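Local atomic coordinates of bilirubin-inducible fluorescent protein UnaG (Anguilla japonica, PDB entry 4I3C), a protein that binds unconjugated bilirubin with high affinity inside a beta-barrel and fluoresces green when the complex is excited. Residues K10-H15 against V131-R136; T37-Y42 against I55-P60. The protein carries 1 engineered substitution. All coordinates share one frame; numbering follows the deposited sequence.

Contact 1 (K10-H15 against V131-R136); sequences KIADSH and VRSYRR. With BLR (3-[5-[(Z)-(4-ethenyl-3-methyl-5-oxidanylidene-pyrrol-2-ylidene)methyl]-2-[[5-[(Z)-(3-ethenyl-4-methyl-5-oxidanylidene-pyrrol-2-ylidene)methyl]-3-(3-hydroxy-3-oxopropyl)-4-methyl-1H-pyrrol-2-yl]methyl]-4-methyl-1H-pyrrol-3-yl]propanoic acid), chain C.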
loop_
_atom_site.group_PDB
_atom_site.type_symbol
_atom_site.label_atom_id
_atom_site.label_comp_id
_atom_site.label_asym_id
_atom_site.label_seq_id
_atom_site.Cartn_x
_atom_site.Cartn_y
_atom_site.Cartn_z
ATOM N N LYS A 10 -1.831 9.628 -7.044
ATOM C CA LYS A 10 -2.999 10.237 -6.442
ATOM C C LYS A 10 -4.164 9.271 -6.518
ATOM O O LYS A 10 -4.378 8.636 -7.544
ATOM C CB LYS A 10 -3.361 11.514 -7.196
ATOM C CG LYS A 10 -2.415 12.677 -6.963
ATOM C CD LYS A 10 -2.845 13.887 -7.758
ATOM C CE LYS A 10 -4.180 14.436 -7.275
ATOM N NZ LYS A 10 -4.131 14.982 -5.889
ATOM N N ILE A 11 -4.920 9.167 -5.433
ATOM C CA ILE A 11 -6.070 8.282 -5.414
ATOM C C ILE A 11 -6.999 8.617 -6.569
ATOM O O ILE A 11 -7.030 9.750 -7.049
ATOM C CB ILE A 11 -6.864 8.412 -4.112
ATOM C CG1 ILE A 11 -7.720 7.164 -3.881
ATOM C CG2 ILE A 11 -7.744 9.644 -4.155
ATOM C CD1 ILE A 11 -6.917 5.885 -3.724
ATOM N N ALA A 12 -7.764 7.623 -7.002
ATOM C CA ALA A 12 -8.741 7.813 -8.062
ATOM C C ALA A 12 -10.008 7.036 -7.743
ATOM O O ALA A 12 -11.108 7.583 -7.819
ATOM C CB ALA A 12 -8.163 7.384 -9.407
ATOM N N ASP A 13 -9.855 5.766 -7.376
ATOM C CA ASP A 13 -11.017 4.953 -7.017
ATOM C C ASP A 13 -10.670 3.826 -6.046
ATOM O O ASP A 13 -9.627 3.188 -6.170
ATOM C CB ASP A 13 -11.654 4.368 -8.276
ATOM C CG ASP A 13 -13.163 4.530 -8.298
ATOM O OD1 ASP A 13 -13.769 4.645 -7.215
ATOM O OD2 ASP A 13 -13.742 4.539 -9.406
ATOM N N SER A 14 -11.564 3.579 -5.089
ATOM C CA SER A 14 -11.362 2.554 -4.068
ATOM C C SER A 14 -12.641 1.750 -3.859
ATOM O O SER A 14 -13.740 2.220 -4.159
ATOM C CB SER A 14 -10.926 3.192 -2.741
ATOM O OG SER A 14 -11.042 2.272 -1.667
ATOM N N HIS A 15 -12.498 0.538 -3.336
ATOM C CA HIS A 15 -13.652 -0.325 -3.120
ATOM C C HIS A 15 -13.368 -1.453 -2.139
ATOM O O HIS A 15 -12.487 -2.285 -2.377
ATOM C CB HIS A 15 -14.106 -0.935 -4.438
ATOM C CG HIS A 15 -14.878 -2.202 -4.267
ATOM N ND1 HIS A 15 -16.194 -2.222 -3.860
ATOM C CD2 HIS A 15 -14.508 -3.497 -4.415
ATOM C CE1 HIS A 15 -16.609 -3.476 -3.783
ATOM N NE2 HIS A 15 -15.607 -4.265 -4.116
ATOM N N VAL A 131 -9.812 -3.088 -3.445
ATOM C CA VAL A 131 -9.120 -2.561 -4.616
ATOM C C VAL A 131 -9.054 -1.041 -4.583
ATOM O O VAL A 131 -10.041 -0.377 -4.253
ATOM C CB VAL A 131 -9.808 -3.008 -5.924
ATOM C CG1 VAL A 131 -10.550 -1.839 -6.573
ATOM C CG2 VAL A 131 -8.786 -3.591 -6.881
ATOM N N ARG A 132 -7.888 -0.493 -4.909
ATOM C CA ARG A 132 -7.784 0.933 -5.157
ATOM C C ARG A 132 -6.991 1.217 -6.427
ATOM O O ARG A 132 -6.217 0.381 -6.903
ATOM C CB ARG A 132 -7.160 1.668 -3.974
ATOM C CG ARG A 132 -6.675 0.781 -2.842
ATOM C CD ARG A 132 -6.006 1.632 -1.783
ATOM N NE ARG A 132 -6.893 2.695 -1.310
ATOM C CZ ARG A 132 -6.595 3.535 -0.325
ATOM N NH1 ARG A 132 -5.437 3.437 0.305
ATOM N NH2 ARG A 132 -7.457 4.470 0.040
ATOM N N SER A 133 -7.170 2.429 -6.936
ATOM C CA SER A 133 -6.676 2.810 -8.243
ATOM C C SER A 133 -6.166 4.235 -8.151
ATOM O O SER A 133 -6.903 5.131 -7.732
ATOM C CB SER A 133 -7.815 2.739 -9.258
ATOM O OG SER A 133 -8.822 3.692 -8.956
ATOM N N TYR A 134 -4.908 4.440 -8.537
ATOM C CA TYR A 134 -4.303 5.764 -8.474
ATOM C C TYR A 134 -3.935 6.236 -9.864
ATOM O O TYR A 134 -3.655 5.436 -10.753
ATOM C CB TYR A 134 -3.026 5.748 -7.634
ATOM C CG TYR A 134 -3.215 5.448 -6.166
ATOM C CD1 TYR A 134 -2.810 6.354 -5.198
ATOM C CD2 TYR A 134 -3.785 4.257 -5.748
ATOM C CE1 TYR A 134 -2.971 6.079 -3.857
ATOM C CE2 TYR A 134 -3.951 3.978 -4.409
ATOM C CZ TYR A 134 -3.542 4.890 -3.467
ATOM O OH TYR A 134 -3.707 4.616 -2.126
ATOM N N ARG A 135 -3.932 7.548 -10.044
ATOM C CA ARG A 135 -3.433 8.139 -11.263
ATOM C C ARG A 135 -2.296 9.080 -10.886
ATOM O O ARG A 135 -2.281 9.629 -9.783
ATOM C CB ARG A 135 -4.543 8.918 -11.966
ATOM C CG ARG A 135 -4.431 10.417 -11.789
ATOM C CD ARG A 135 -5.158 11.168 -12.879
ATOM N NE ARG A 135 -6.528 11.501 -12.496
ATOM C CZ ARG A 135 -6.954 12.721 -12.178
ATOM N NH1 ARG A 135 -6.132 13.762 -12.200
ATOM N NH2 ARG A 135 -8.222 12.904 -11.844
ATOM N N ARG A 136 -1.346 9.262 -11.795
ATOM C CA ARG A 136 -0.291 10.246 -11.601
ATOM C C ARG A 136 -0.878 11.636 -11.494
ATOM O O ARG A 136 -1.890 11.929 -12.115
ATOM C CB ARG A 136 0.677 10.217 -12.774
ATOM C CG ARG A 136 1.735 9.157 -12.663
ATOM C CD ARG A 136 2.536 9.055 -13.936
ATOM N NE ARG A 136 3.248 7.785 -14.006
ATOM C CZ ARG A 136 4.416 7.544 -13.424
ATOM N NH1 ARG A 136 5.025 8.482 -12.720
ATOM N NH2 ARG A 136 4.984 6.356 -13.541
HETATM C CHA BLR C . -1.220 3.966 2.284
HETATM N NA BLR C . 0.697 2.781 1.165
HETATM C C1A BLR C . 0.141 3.367 2.253
HETATM C C2A BLR C . 1.039 3.280 3.305
HETATM C C3A BLR C . 2.158 2.636 2.821
HETATM C C4A BLR C . 1.935 2.336 1.490
HETATM C CMA BLR C . 3.410 2.317 3.568
HETATM C CAA BLR C . 0.822 3.805 4.691
HETATM C CBA BLR C . -0.425 3.211 5.257
HETATM C CGA BLR C . -0.453 3.197 6.747
HETATM O O1A BLR C . -0.518 4.276 7.398
HETATM O O2A BLR C . -0.429 2.096 7.354
HETATM C CHB BLR C . 2.898 1.634 0.587
HETATM N NB BLR C . 1.766 2.303 -1.576
HETATM C C1B BLR C . 2.861 1.765 -0.777
HETATM C C2B BLR C . 3.848 1.397 -1.633
HETATM C C3B BLR C . 3.599 1.605 -2.820
HETATM C C4B BLR C . 2.237 2.220 -3.091
HETATM C CMB BLR C . 5.135 0.805 -1.179
HETATM O OB BLR C . 1.680 2.543 -4.130
HETATM C CAB BLR C . 4.549 1.285 -3.918
HETATM C CBB BLR C . 4.576 0.030 -4.442
HETATM N NC BLR C . -4.727 5.325 5.635
HETATM C C1C BLR C . -5.078 6.336 6.816
HETATM C C2C BLR C . -5.473 5.289 7.843
HETATM C C3C BLR C . -5.391 4.128 7.451
HETATM C C4C BLR C . -4.973 3.995 6.171
HETATM C CMC BLR C . -5.907 5.645 9.209
HETATM O OC BLR C . -5.031 7.553 6.880
HETATM C CAC BLR C . -5.734 2.963 8.307
HETATM C CBC BLR C . -7.030 2.769 8.660
HETATM C CHD BLR C . -4.809 2.820 5.500
HETATM N ND BLR C . -3.020 3.754 4.004
HETATM C C1D BLR C . -3.784 2.735 4.427
HETATM C C2D BLR C . -3.433 1.506 3.633
HETATM C C3D BLR C . -2.474 1.840 2.772
HETATM C C4D BLR C . -2.166 3.252 2.954
HETATM C CMD BLR C . -4.052 0.165 3.776
HETATM C CAD BLR C . -1.828 0.929 1.781
HETATM C CBD BLR C . -2.785 0.573 0.694
HETATM C CGD BLR C . -2.627 1.518 -0.451
HETATM O O1D BLR C . -3.175 2.653 -0.411
HETATM O O2D BLR C . -1.947 1.194 -1.459
#
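Ser-133 O is gripped by two successive amides of the facing strand: Asp-13 N at 3.0 Å from Ser-133 O, in the carbonyl plane and on a lone pair (N-H...O 159°), and Ala-12 N, whose bond is strongly bent and weak. With both Ala-12 and Asp-13 set against Ser-133, the register slips by one residue: a classic beta bulge in strand 7-15. In return Asp-13 O takes the Ser-133 hydroxyl, OG lying 2.9 Å from Asp-13 O and tilted from the carbonyl plane, beside a weak bond from Ser-133 N. Ser-133 OG reaches it because chi1 (65°) holds it between its own N and carbonyl carbon. Beyond the bulge, His-15 N donates to Val-131 O and Val-131 N to His-15 O. On the barrel-interior side Ile-11 CD1 sits over one face of the Tyr-134 ring, 3.8 Å from its centroid, a CH-pi contact. That same methyl also lies over a face of the Arg-132 guanidinium, 4.0 Å from Arg-132 NE. CG1 of Ile-11 stands anti to the backbone N (chi1 -159°), which swings CD1 back to these two groups although its CB points away from strand 131-135. Tyr-134 OH donates to bilirubin O1D at 2.7 Å; Arg-132 NH1 also points to this oxygen, though its modelled distance is too short to be trusted. Ser-14 OG is held by Asp-35. A carboxylate met by an arginine and a tyrosine of the last strand is the anion site typical of fatty-acid-binding-protein barrels, used here for a bilirubin propionate.

Contact 2 (T37-Y42 against I55-P60); sequences TTPTLY and IEQGPP. Engineered in segment 55-60: Gln-57 (natural residue Asn). With BLR (3-[5-[(Z)-(4-ethenyl-3-methyl-5-oxidanylidene-pyrrol-2-ylidene)methyl]-2-[[5-[(Z)-(3-ethenyl-4-methyl-5-oxidanylidene-pyrrol-2-ylidene)methyl]-3-(3-hydroxy-3-oxopropyl)-4-methyl-1H-pyrrol-2-yl]methyl]-4-methyl-1H-pyrrol-3-yl]propanoic acid), chain C.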
loop_
_atom_site.group_PDB
_atom_site.type_symbol
_atom_site.label_atom_id
_atom_site.label_comp_id
_atom_site.label_asym_id
_atom_site.label_seq_id
_atom_site.Cartn_x
_atom_site.Cartn_y
_atom_site.Cartn_z
ATOM N N THR A 37 -9.781 8.611 3.024
ATOM C CA THR A 37 -8.564 9.352 2.712
ATOM C C THR A 37 -8.290 9.383 1.213
ATOM O O THR A 37 -8.663 8.466 0.490
ATOM C CB THR A 37 -7.348 8.727 3.415
ATOM O OG1 THR A 37 -7.000 7.496 2.771
ATOM C CG2 THR A 37 -7.651 8.469 4.870
ATOM N N THR A 38 -7.639 10.445 0.750
ATOM C CA THR A 38 -7.161 10.503 -0.625
ATOM C C THR A 38 -5.654 10.704 -0.578
ATOM O O THR A 38 -5.168 11.834 -0.617
ATOM C CB THR A 38 -7.815 11.644 -1.418
ATOM O OG1 THR A 38 -6.943 12.778 -1.448
ATOM C CG2 THR A 38 -9.142 12.022 -0.796
ATOM N N PRO A 39 -4.912 9.596 -0.470
ATOM C CA PRO A 39 -3.461 9.640 -0.294
ATOM C C PRO A 39 -2.713 9.961 -1.570
ATOM O O PRO A 39 -3.109 9.563 -2.663
ATOM C CB PRO A 39 -3.124 8.220 0.155
ATOM C CG PRO A 39 -4.174 7.375 -0.476
ATOM C CD PRO A 39 -5.421 8.216 -0.535
ATOM N N THR A 40 -1.606 10.667 -1.401
ATOM C CA THR A 40 -0.793 11.118 -2.509
ATOM C C THR A 40 0.589 10.514 -2.342
ATOM O O THR A 40 1.364 10.939 -1.481
ATOM C CB THR A 40 -0.690 12.642 -2.507
ATOM O OG1 THR A 40 -1.997 13.210 -2.642
ATOM C CG2 THR A 40 0.198 13.125 -3.640
ATOM N N LEU A 41 0.892 9.517 -3.166
ATOM C CA LEU A 41 2.150 8.797 -3.053
ATOM C C LEU A 41 3.276 9.593 -3.701
ATOM O O LEU A 41 3.040 10.501 -4.493
ATOM C CB LEU A 41 2.064 7.439 -3.751
ATOM C CG LEU A 41 0.751 6.656 -3.714
ATOM C CD1 LEU A 41 0.783 5.594 -4.800
ATOM C CD2 LEU A 41 0.528 6.028 -2.351
ATOM N N TYR A 42 4.501 9.222 -3.363
ATOM C CA TYR A 42 5.686 9.759 -4.007
ATOM C C TYR A 42 6.663 8.610 -4.044
ATOM O O TYR A 42 7.370 8.354 -3.066
ATOM C CB TYR A 42 6.275 10.924 -3.216
ATOM C CG TYR A 42 5.312 12.058 -2.956
ATOM C CD1 TYR A 42 5.266 13.160 -3.795
ATOM C CD2 TYR A 42 4.453 12.028 -1.872
ATOM C CE1 TYR A 42 4.394 14.201 -3.558
ATOM C CE2 TYR A 42 3.577 13.064 -1.628
ATOM C CZ TYR A 42 3.550 14.148 -2.472
ATOM O OH TYR A 42 2.676 15.185 -2.235
ATOM N N ILE A 55 4.012 8.720 1.427
ATOM C CA ILE A 55 2.563 8.871 1.427
ATOM C C ILE A 55 2.085 10.081 2.236
ATOM O O ILE A 55 2.166 10.088 3.465
ATOM C CB ILE A 55 1.877 7.615 2.023
ATOM C CG1 ILE A 55 2.477 6.336 1.434
ATOM C CG2 ILE A 55 0.374 7.654 1.785
ATOM C CD1 ILE A 55 3.113 5.451 2.474
ATOM N N GLU A 56 1.600 11.103 1.535
ATOM C CA GLU A 56 0.807 12.164 2.153
ATOM C C GLU A 56 -0.685 11.829 2.061
ATOM O O GLU A 56 -1.336 12.178 1.079
ATOM C CB GLU A 56 1.040 13.496 1.444
ATOM C CG GLU A 56 2.351 14.183 1.756
ATOM C CD GLU A 56 2.262 15.691 1.587
ATOM O OE1 GLU A 56 1.139 16.208 1.407
ATOM O OE2 GLU A 56 3.314 16.361 1.639
ATOM N N GLN A 57 -1.238 11.199 3.095
ATOM C CA GLN A 57 -2.617 10.714 3.038
ATOM C C GLN A 57 -3.590 11.890 2.977
ATOM O O GLN A 57 -4.087 12.245 1.906
ATOM C CB GLN A 57 -2.942 9.813 4.237
ATOM C CG GLN A 57 -3.532 8.465 3.867
ATOM C CD GLN A 57 -2.526 7.348 3.962
ATOM O OE1 GLN A 57 -2.282 6.638 2.992
ATOM N NE2 GLN A 57 -1.936 7.184 5.134
ATOM N N GLY A 58 -3.858 12.488 4.134
ATOM C CA GLY A 58 -4.703 13.664 4.214
ATOM C C GLY A 58 -5.795 13.525 5.256
ATOM O O GLY A 58 -5.725 12.659 6.125
ATOM N N PRO A 59 -6.813 14.390 5.185
ATOM C CA PRO A 59 -7.984 14.222 6.049
ATOM C C PRO A 59 -8.653 12.889 5.740
ATOM O O PRO A 59 -8.614 12.458 4.585
ATOM C CB PRO A 59 -8.892 15.390 5.649
ATOM C CG PRO A 59 -7.972 16.407 5.027
ATOM C CD PRO A 59 -6.885 15.612 4.368
ATOM N N PRO A 60 -9.259 12.241 6.746
ATOM C CA PRO A 60 -9.378 12.694 8.135
ATOM C C PRO A 60 -8.293 12.178 9.085
ATOM O O PRO A 60 -8.263 12.597 10.240
ATOM C CB PRO A 60 -10.745 12.138 8.558
ATOM C CG PRO A 60 -11.045 10.986 7.586
ATOM C CD PRO A 60 -9.980 10.976 6.524
HETATM C CHA BLR C . -1.220 3.966 2.284
HETATM N NA BLR C . 0.697 2.781 1.165
HETATM C C1A BLR C . 0.141 3.367 2.253
HETATM C C2A BLR C . 1.039 3.280 3.305
HETATM C C3A BLR C . 2.158 2.636 2.821
HETATM C C4A BLR C . 1.935 2.336 1.490
HETATM C CMA BLR C . 3.410 2.317 3.568
HETATM C CAA BLR C . 0.822 3.805 4.691
HETATM C CBA BLR C . -0.425 3.211 5.257
HETATM C CGA BLR C . -0.453 3.197 6.747
HETATM O O1A BLR C . -0.518 4.276 7.398
HETATM O O2A BLR C . -0.429 2.096 7.354
HETATM C CHB BLR C . 2.898 1.634 0.587
HETATM N NB BLR C . 1.766 2.303 -1.576
HETATM C C1B BLR C . 2.861 1.765 -0.777
HETATM C C2B BLR C . 3.848 1.397 -1.633
HETATM C C3B BLR C . 3.599 1.605 -2.820
HETATM C C4B BLR C . 2.237 2.220 -3.091
HETATM C CMB BLR C . 5.135 0.805 -1.179
HETATM O OB BLR C . 1.680 2.543 -4.130
HETATM C CAB BLR C . 4.549 1.285 -3.918
HETATM C CBB BLR C . 4.576 0.030 -4.442
HETATM N NC BLR C . -4.727 5.325 5.635
HETATM C C1C BLR C . -5.078 6.336 6.816
HETATM C C2C BLR C . -5.473 5.289 7.843
HETATM C C3C BLR C . -5.391 4.128 7.451
HETATM C C4C BLR C . -4.973 3.995 6.171
HETATM C CMC BLR C . -5.907 5.645 9.209
HETATM O OC BLR C . -5.031 7.553 6.880
HETATM C CAC BLR C . -5.734 2.963 8.307
HETATM C CBC BLR C . -7.030 2.769 8.660
HETATM C CHD BLR C . -4.809 2.820 5.500
HETATM N ND BLR C . -3.020 3.754 4.004
HETATM C C1D BLR C . -3.784 2.735 4.427
HETATM C C2D BLR C . -3.433 1.506 3.633
HETATM C C3D BLR C . -2.474 1.840 2.772
HETATM C C4D BLR C . -2.166 3.252 2.954
HETATM C CMD BLR C . -4.052 0.165 3.776
HETATM C CAD BLR C . -1.828 0.929 1.781
HETATM C CBD BLR C . -2.785 0.573 0.694
HETATM C CGD BLR C . -2.627 1.518 -0.451
HETATM O O1D BLR C . -3.175 2.653 -0.411
HETATM O O2D BLR C . -1.947 1.194 -1.459
HETATM O O HOH W 1 -7.269 13.322 1.347
#
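Pro-39 is wedged against Ile-55 and Gln-57, and this inner side is the tightly packed half of the contact. Pro-39 CB lies 3.9 Å from Ile-55 CG2. On its other flank Pro-39 CB is 3.4 Å from Gln-57 OE1, the amide oxygen of an engineered residue that replaces asparagine. Bending at chi2 (103°) carries the Gln-57 amide to the bilirubin, where pyrrole ND makes a weak bond, 3.1 Å to Gln-57 OE1. Ile-55 straddles three neighbours: CG2, anti to the backbone N, turns to Pro-39, while Ile-55 CG1 lies 4.3 Å from Leu-41 CD2 and 3.9 Å from bilirubin C2A. With an alanine in place of Ile-55 neither branch remains, so Pro-39 and Leu-41 would probably lose that contact and a gap would open beside the pyrrole. Thr-37 CG2 meets Pro-60 CD near a right angle, the peptide before Pro-60 being cis, and Thr-37 OG1 bonds to Gly-34.

In the sheet between the two sides, Thr-40 and Glu-56 exchange two backbone bonds. The outer side is looser and more polar. The Tyr-42 ring crosses Glu-56 obliquely, touching CG with CE2, and makes a cation-pi contact with Lys-54. The pairing ends at Thr-40 and Glu-56; beyond it Thr-38 O and Gln-57 O, both acceptors, come within 2.8 Å of each other, and a water accepts from Thr-38 N and gives a weak bond to Gln-57 O. Gly-58 follows at backbone angles that call for glycine. The chemistry thus divides: carbon groups and the amide of the engineered Gln-57 face the pigment, whereas the Glu-56 carboxylate, the Tyr-42 ring and the water lie on the outer side, with the paired backbone between.

Overall arrangement
Contacts 1 and 2 lie about 11 Å apart, centre to centre, in the same antiparallel barrel sheet, where strands 7-15 and 40-45 are neighbours. Across the sheet the order is 50-56, 40-45, 7-15, 128-135, so each contact joins one adjacent pair. Contact 1 ties the first strand to the last and closes a long loop of chain; contact 2, a hairpin, is nested inside it. They meet directly where Tyr-134 OH packs 3.2 Å from Pro-39 CG and Tyr-134 CD1 lies near Leu-41 CD1. Both reach the bilirubin, so residues of the last strand and of the 40-56 hairpin, distant in sequence, meet on adjoining parts of its pocket.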